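Local atomic coordinates of translation initiation factor eif-2b-like protein (Chaetomium thermophilum, PDB entry 4ZEO), a protein that probably serves in translation initiation as the delta subunit of eIF2B, the guanine nucleotide exchange complex that acts on eIF2. Residues A273-V287 with T298-T312. Sequence-based numbering, arbitrary orientation.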
loop_
_atom_site.group_PDB
_atom_site.type_symbol
_atom_site.label_atom_id
_atom_site.label_comp_id
_atom_site.label_asym_id
_atom_site.label_seq_id
_atom_site.Cartn_x
_atom_site.Cartn_y
_atom_site.Cartn_z
ATOM N N ALA A 273 -5.980 0.780 -10.799
ATOM C CA ALA A 273 -5.230 0.630 -12.051
ATOM C C ALA A 273 -6.139 0.930 -13.237
ATOM O O ALA A 273 -5.745 1.624 -14.170
ATOM C CB ALA A 273 -4.633 -0.763 -12.166
ATOM N N ARG A 274 -7.369 0.434 -13.182
ATOM C CA ARG A 274 -8.305 0.662 -14.271
ATOM C C ARG A 274 -8.692 2.134 -14.360
ATOM O O ARG A 274 -8.690 2.727 -15.425
ATOM C CB ARG A 274 -9.556 -0.196 -14.110
ATOM C CG ARG A 274 -10.615 0.164 -15.105
ATOM C CD ARG A 274 -11.579 -0.978 -15.336
ATOM N NE ARG A 274 -12.545 -0.634 -16.368
ATOM C CZ ARG A 274 -13.490 -1.450 -16.829
ATOM N NH1 ARG A 274 -13.609 -2.681 -16.357
ATOM N NH2 ARG A 274 -14.320 -1.030 -17.766
ATOM N N ASN A 275 -9.031 2.726 -13.232
ATOM C CA ASN A 275 -9.458 4.111 -13.260
ATOM C C ASN A 275 -8.289 5.059 -13.569
ATOM O O ASN A 275 -8.472 6.048 -14.271
ATOM C CB ASN A 275 -10.171 4.450 -11.944
ATOM C CG ASN A 275 -11.535 3.783 -11.851
ATOM O OD1 ASN A 275 -11.934 3.059 -12.765
ATOM N ND2 ASN A 275 -12.239 3.992 -10.742
ATOM N N ALA A 276 -7.086 4.741 -13.100
ATOM C CA ALA A 276 -5.913 5.561 -13.439
ATOM C C ALA A 276 -5.534 5.449 -14.929
ATOM O O ALA A 276 -5.117 6.436 -15.545
ATOM C CB ALA A 276 -4.720 5.184 -12.562
ATOM N N ALA A 277 -5.699 4.254 -15.496
ATOM C CA ALA A 277 -5.434 4.000 -16.908
ATOM C C ALA A 277 -6.348 4.818 -17.831
ATOM O O ALA A 277 -6.030 5.056 -19.008
ATOM C CB ALA A 277 -5.583 2.504 -17.207
ATOM N N GLN A 278 -7.509 5.198 -17.311
ATOM C CA GLN A 278 -8.437 6.072 -18.032
ATOM C C GLN A 278 -7.787 7.424 -18.314
ATOM O O GLN A 278 -8.091 8.077 -19.309
ATOM C CB GLN A 278 -9.727 6.257 -17.237
ATOM C CG GLN A 278 -10.704 5.127 -17.410
ATOM C CD GLN A 278 -11.922 5.297 -16.531
ATOM O OE1 GLN A 278 -11.953 6.169 -15.660
ATOM N NE2 GLN A 278 -12.907 4.431 -16.712
ATOM N N SER A 279 -6.934 7.856 -17.397
ATOM C CA SER A 279 -6.201 9.100 -17.540
ATOM C C SER A 279 -5.159 9.043 -18.651
ATOM O O SER A 279 -4.750 10.076 -19.163
ATOM C CB SER A 279 -5.529 9.478 -16.228
ATOM O OG SER A 279 -6.400 10.269 -15.451
ATOM N N ILE A 280 -4.668 7.847 -18.956
ATOM C CA ILE A 280 -3.672 7.686 -20.000
ATOM C C ILE A 280 -4.299 7.636 -21.382
ATOM O O ILE A 280 -5.279 6.949 -21.597
ATOM C CB ILE A 280 -2.813 6.455 -19.733
ATOM C CG1 ILE A 280 -2.108 6.643 -18.387
ATOM C CG2 ILE A 280 -1.798 6.244 -20.857
ATOM C CD1 ILE A 280 -1.322 5.480 -17.946
ATOM N N ASN A 281 -3.720 8.383 -22.314
ATOM C CA ASN A 281 -4.272 8.509 -23.658
ATOM C C ASN A 281 -3.201 8.267 -24.691
ATOM O O ASN A 281 -2.019 8.318 -24.366
ATOM C CB ASN A 281 -4.852 9.904 -23.853
ATOM C CG ASN A 281 -6.052 10.155 -22.985
ATOM O OD1 ASN A 281 -7.048 9.440 -23.048
ATOM N ND2 ASN A 281 -5.923 11.125 -22.093
ATOM N N ASP A 282 -3.602 8.048 -25.938
ATOM C CA ASP A 282 -2.631 7.774 -26.993
ATOM C C ASP A 282 -1.718 8.979 -27.196
ATOM O O ASP A 282 -2.183 10.115 -27.287
ATOM C CB ASP A 282 -3.336 7.443 -28.305
ATOM C CG ASP A 282 -3.447 5.964 -28.544
ATOM O OD1 ASP A 282 -2.586 5.227 -28.037
ATOM O OD2 ASP A 282 -4.382 5.538 -29.252
ATOM N N GLY A 283 -0.419 8.715 -27.286
ATOM C CA GLY A 283 0.573 9.764 -27.461
ATOM C C GLY A 283 1.078 10.418 -26.181
ATOM O O GLY A 283 1.869 11.350 -26.240
ATOM N N ASP A 284 0.634 9.932 -25.027
ATOM C CA ASP A 284 1.065 10.500 -23.743
ATOM C C ASP A 284 2.505 10.134 -23.422
ATOM O O ASP A 284 3.029 9.100 -23.852
ATOM C CB ASP A 284 0.167 10.002 -22.587
ATOM C CG ASP A 284 -1.120 10.808 -22.426
ATOM O OD1 ASP A 284 -1.915 10.475 -21.512
ATOM O OD2 ASP A 284 -1.360 11.746 -23.217
ATOM N N THR A 285 3.144 10.982 -22.634
ATOM C CA THR A 285 4.401 10.605 -22.030
ATOM C C THR A 285 4.206 10.579 -20.541
ATOM O O THR A 285 3.752 11.533 -19.941
ATOM C CB THR A 285 5.559 11.534 -22.398
ATOM O OG1 THR A 285 5.666 11.623 -23.831
ATOM C CG2 THR A 285 6.853 10.967 -21.842
ATOM N N ILE A 286 4.536 9.452 -19.954
ATOM C CA ILE A 286 4.351 9.234 -18.533
ATOM C C ILE A 286 5.688 9.206 -17.825
ATOM O O ILE A 286 6.633 8.596 -18.324
ATOM C CB ILE A 286 3.617 7.898 -18.248
ATOM C CG1 ILE A 286 2.386 7.752 -19.154
ATOM C CG2 ILE A 286 3.265 7.806 -16.788
ATOM C CD1 ILE A 286 1.255 8.671 -18.777
ATOM N N VAL A 287 5.764 9.867 -16.674
ATOM C CA VAL A 287 6.957 9.825 -15.851
ATOM C C VAL A 287 6.652 9.125 -14.526
ATOM O O VAL A 287 5.592 9.318 -13.927
ATOM C CB VAL A 287 7.517 11.237 -15.582
ATOM C CG1 VAL A 287 8.805 11.138 -14.755
ATOM C CG2 VAL A 287 7.777 11.976 -16.912
ATOM N N THR A 298 -1.175 0.050 -13.591
ATOM C CA THR A 298 -1.847 1.059 -14.400
ATOM C C THR A 298 -1.292 1.098 -15.808
ATOM O O THR A 298 -2.051 1.072 -16.789
ATOM C CB THR A 298 -1.713 2.439 -13.788
ATOM O OG1 THR A 298 -2.388 2.456 -12.524
ATOM C CG2 THR A 298 -2.320 3.473 -14.712
ATOM N N LEU A 299 0.040 1.124 -15.896
ATOM C CA LEU A 299 0.731 1.165 -17.181
ATOM C C LEU A 299 0.457 -0.109 -17.973
ATOM O O LEU A 299 0.215 -0.057 -19.171
ATOM C CB LEU A 299 2.240 1.395 -16.976
ATOM C CG LEU A 299 2.570 2.765 -16.339
ATOM C CD1 LEU A 299 4.081 2.993 -16.110
ATOM C CD2 LEU A 299 1.991 3.913 -17.187
ATOM N N LEU A 300 0.476 -1.258 -17.306
ATOM C CA LEU A 300 0.161 -2.514 -17.999
ATOM C C LEU A 300 -1.298 -2.514 -18.474
ATOM O O LEU A 300 -1.601 -2.991 -19.558
ATOM C CB LEU A 300 0.459 -3.732 -17.106
ATOM C CG LEU A 300 1.965 -3.918 -16.821
ATOM C CD1 LEU A 300 2.261 -5.074 -15.852
ATOM C CD2 LEU A 300 2.779 -4.059 -18.104
ATOM N N ARG A 301 -2.188 -1.938 -17.682
ATOM C CA ARG A 301 -3.595 -1.873 -18.062
ATOM C C ARG A 301 -3.817 -1.011 -19.318
ATOM O O ARG A 301 -4.513 -1.428 -20.253
ATOM C CB ARG A 301 -4.426 -1.341 -16.882
ATOM C CG ARG A 301 -5.892 -1.119 -17.176
ATOM C CD ARG A 301 -6.660 -2.403 -17.180
ATOM N NE ARG A 301 -8.033 -2.135 -17.578
ATOM C CZ ARG A 301 -9.028 -3.023 -17.571
ATOM N NH1 ARG A 301 -8.834 -4.279 -17.179
ATOM N NH2 ARG A 301 -10.229 -2.636 -17.961
ATOM N N ALA A 302 -3.190 0.167 -19.359
ATOM C CA ALA A 302 -3.349 1.079 -20.491
ATOM C C ALA A 302 -2.855 0.437 -21.765
ATOM O O ALA A 302 -3.500 0.538 -22.821
ATOM C CB ALA A 302 -2.615 2.379 -20.239
ATOM N N ARG A 303 -1.737 -0.272 -21.652
ATOM C CA ARG A 303 -1.176 -0.986 -22.793
ATOM C C ARG A 303 -2.115 -2.101 -23.260
ATOM O O ARG A 303 -2.331 -2.267 -24.457
ATOM C CB ARG A 303 0.190 -1.573 -22.445
ATOM C CG ARG A 303 0.882 -2.253 -23.615
ATOM C CD ARG A 303 1.266 -1.216 -24.652
ATOM N NE ARG A 303 1.689 -1.824 -25.902
ATOM C CZ ARG A 303 1.181 -1.499 -27.083
ATOM N NH1 ARG A 303 0.226 -0.577 -27.153
ATOM N NH2 ARG A 303 1.621 -2.094 -28.187
ATOM N N LYS A 304 -2.681 -2.854 -22.320
ATOM C CA LYS A 304 -3.615 -3.912 -22.689
ATOM C C LYS A 304 -4.862 -3.322 -23.342
ATOM O O LYS A 304 -5.474 -3.959 -24.188
ATOM C CB LYS A 304 -4.001 -4.768 -21.471
ATOM C CG LYS A 304 -3.322 -6.140 -21.460
ATOM C CD LYS A 304 -3.549 -6.881 -20.157
ATOM C CE LYS A 304 -2.654 -6.293 -19.058
ATOM N NZ LYS A 304 -2.792 -6.933 -17.715
ATOM N N GLU A 305 -5.222 -2.099 -22.962
ATOM C CA GLU A 305 -6.335 -1.392 -23.587
ATOM C C GLU A 305 -5.999 -0.936 -25.010
ATOM O O GLU A 305 -6.855 -0.415 -25.727
ATOM C CB GLU A 305 -6.745 -0.201 -22.727
ATOM C CG GLU A 305 -7.395 -0.612 -21.439
ATOM C CD GLU A 305 -7.552 0.528 -20.470
ATOM O OE1 GLU A 305 -6.895 1.571 -20.689
ATOM O OE2 GLU A 305 -8.309 0.373 -19.474
ATOM N N GLY A 306 -4.753 -1.122 -25.421
ATOM C CA GLY A 306 -4.360 -0.816 -26.788
ATOM C C GLY A 306 -3.710 0.547 -26.950
ATOM O O GLY A 306 -3.390 0.957 -28.057
ATOM N N LYS A 307 -3.507 1.249 -25.843
ATOM C CA LYS A 307 -2.936 2.588 -25.883
ATOM C C LYS A 307 -1.442 2.567 -26.154
ATOM O O LYS A 307 -0.718 1.693 -25.693
ATOM C CB LYS A 307 -3.237 3.311 -24.570
ATOM C CG LYS A 307 -4.732 3.345 -24.291
ATOM C CD LYS A 307 -5.046 4.115 -23.070
ATOM C CE LYS A 307 -6.485 3.950 -22.667
ATOM N NZ LYS A 307 -6.841 4.939 -21.613
ATOM N N SER A 308 -0.991 3.543 -26.924
ATOM C CA SER A 308 0.421 3.689 -27.227
ATOM C C SER A 308 0.956 4.959 -26.584
ATOM O O SER A 308 0.472 6.064 -26.831
ATOM C CB SER A 308 0.642 3.707 -28.736
ATOM O OG SER A 308 0.140 4.901 -29.304
ATOM N N PHE A 309 1.955 4.783 -25.732
ATOM C CA PHE A 309 2.452 5.878 -24.929
ATOM C C PHE A 309 3.893 5.611 -24.542
ATOM O O PHE A 309 4.395 4.494 -24.682
ATOM C CB PHE A 309 1.578 6.071 -23.691
ATOM C CG PHE A 309 1.375 4.815 -22.882
ATOM C CD1 PHE A 309 0.360 3.930 -23.186
ATOM C CD2 PHE A 309 2.188 4.535 -21.793
ATOM C CE1 PHE A 309 0.182 2.782 -22.445
ATOM C CE2 PHE A 309 2.003 3.380 -21.048
ATOM C CZ PHE A 309 0.999 2.513 -21.379
ATOM N N ASN A 310 4.553 6.653 -24.068
ATOM C CA ASN A 310 5.938 6.572 -23.660
ATOM C C ASN A 310 6.054 6.637 -22.164
ATOM O O ASN A 310 5.247 7.287 -21.495
ATOM C CB ASN A 310 6.739 7.688 -24.299
ATOM C CG ASN A 310 6.917 7.485 -25.788
ATOM O OD1 ASN A 310 7.151 6.371 -26.250
ATOM N ND2 ASN A 310 6.828 8.564 -26.546
ATOM N N VAL A 311 7.025 5.915 -21.625
ATOM C CA VAL A 311 7.265 5.966 -20.193
ATOM C C VAL A 311 8.708 6.323 -19.885
ATOM O O VAL A 311 9.643 5.776 -20.477
ATOM C CB VAL A 311 6.881 4.632 -19.521
ATOM C CG1 VAL A 311 7.269 4.638 -18.066
ATOM C CG2 VAL A 311 5.389 4.383 -19.684
ATOM N N THR A 312 8.877 7.273 -18.981
ATOM C CA THR A 312 10.184 7.612 -18.472
ATOM C C THR A 312 10.252 7.094 -17.056
ATOM O O THR A 312 9.408 7.414 -16.229
ATOM C CB THR A 312 10.459 9.142 -18.513
ATOM O OG1 THR A 312 10.587 9.568 -19.873
ATOM C CG2 THR A 312 11.750 9.491 -17.768
HETATM O O HOH W 1 -9.257 2.400 -17.963
HETATM O O HOH W 2 -8.639 6.888 -21.846
#
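Thr-298 sets its CG2 methyl against Ala-276 and Ala-277 where the helical pieces 273-277 and 298-304 cross at -63°, while its OG1 is bonded back to Leu-294 O. Leu-299 CD2 meets Ile-280 CD1 at 3.7 Å. Arg-301 lays CG on Ala-277 CB and, bending at chi2 (78°), brings NH2 over one face of the Arg-274 guanidinium, near its rim; the two cations are not bonded to each other, Arg-274 NH1 being hydrogen-bonded to Tyr-270 OH. Arg-301 NE also pairs with Glu-305, and a water joins that carboxylate to Arg-274 O. Ala-302 CB rests against Ile-280 CG2. After Gly-306 closes the helix in a Schellman motif, Lys-307 runs out extended, and its NZ donates to Ala-277 O at 2.7 Å and to Ile-280 O at 2.5 Å, gripping two carbonyls of the turn that leads out of helix 246-277, with Glu-305 OE1 3.5 Å from NZ as counter-charge. A methionine here would probably leave both carbonyls without this donor and Glu-305 without one of its cationic mates. The principle is that of the Rossmann-like beta-alpha-beta unit, a helix crossing over between neighbouring parallel strands, here 285-289 and 310-314. Ser-308 brings two donors to Asp-282 OD1: N almost straight at 2.6 Å, OG from above the carboxylate plane at 3.0 Å; its own O receives Gly-283 N. Phe-309, with CG between backbone N and carbonyl carbon (chi1 53°), offers a ring face to Ile-280 CG2, a CH-pi contact 4.1 Å from the centroid. Asn-310 then opens the parallel pairing, its N bonded to Asp-284 O and its O to Ile-286 N; Val-311 CG2 meets Ile-286 CB on the sheet face these two share, and Thr-312 N ends at Ile-286 O, 2.7 Å away.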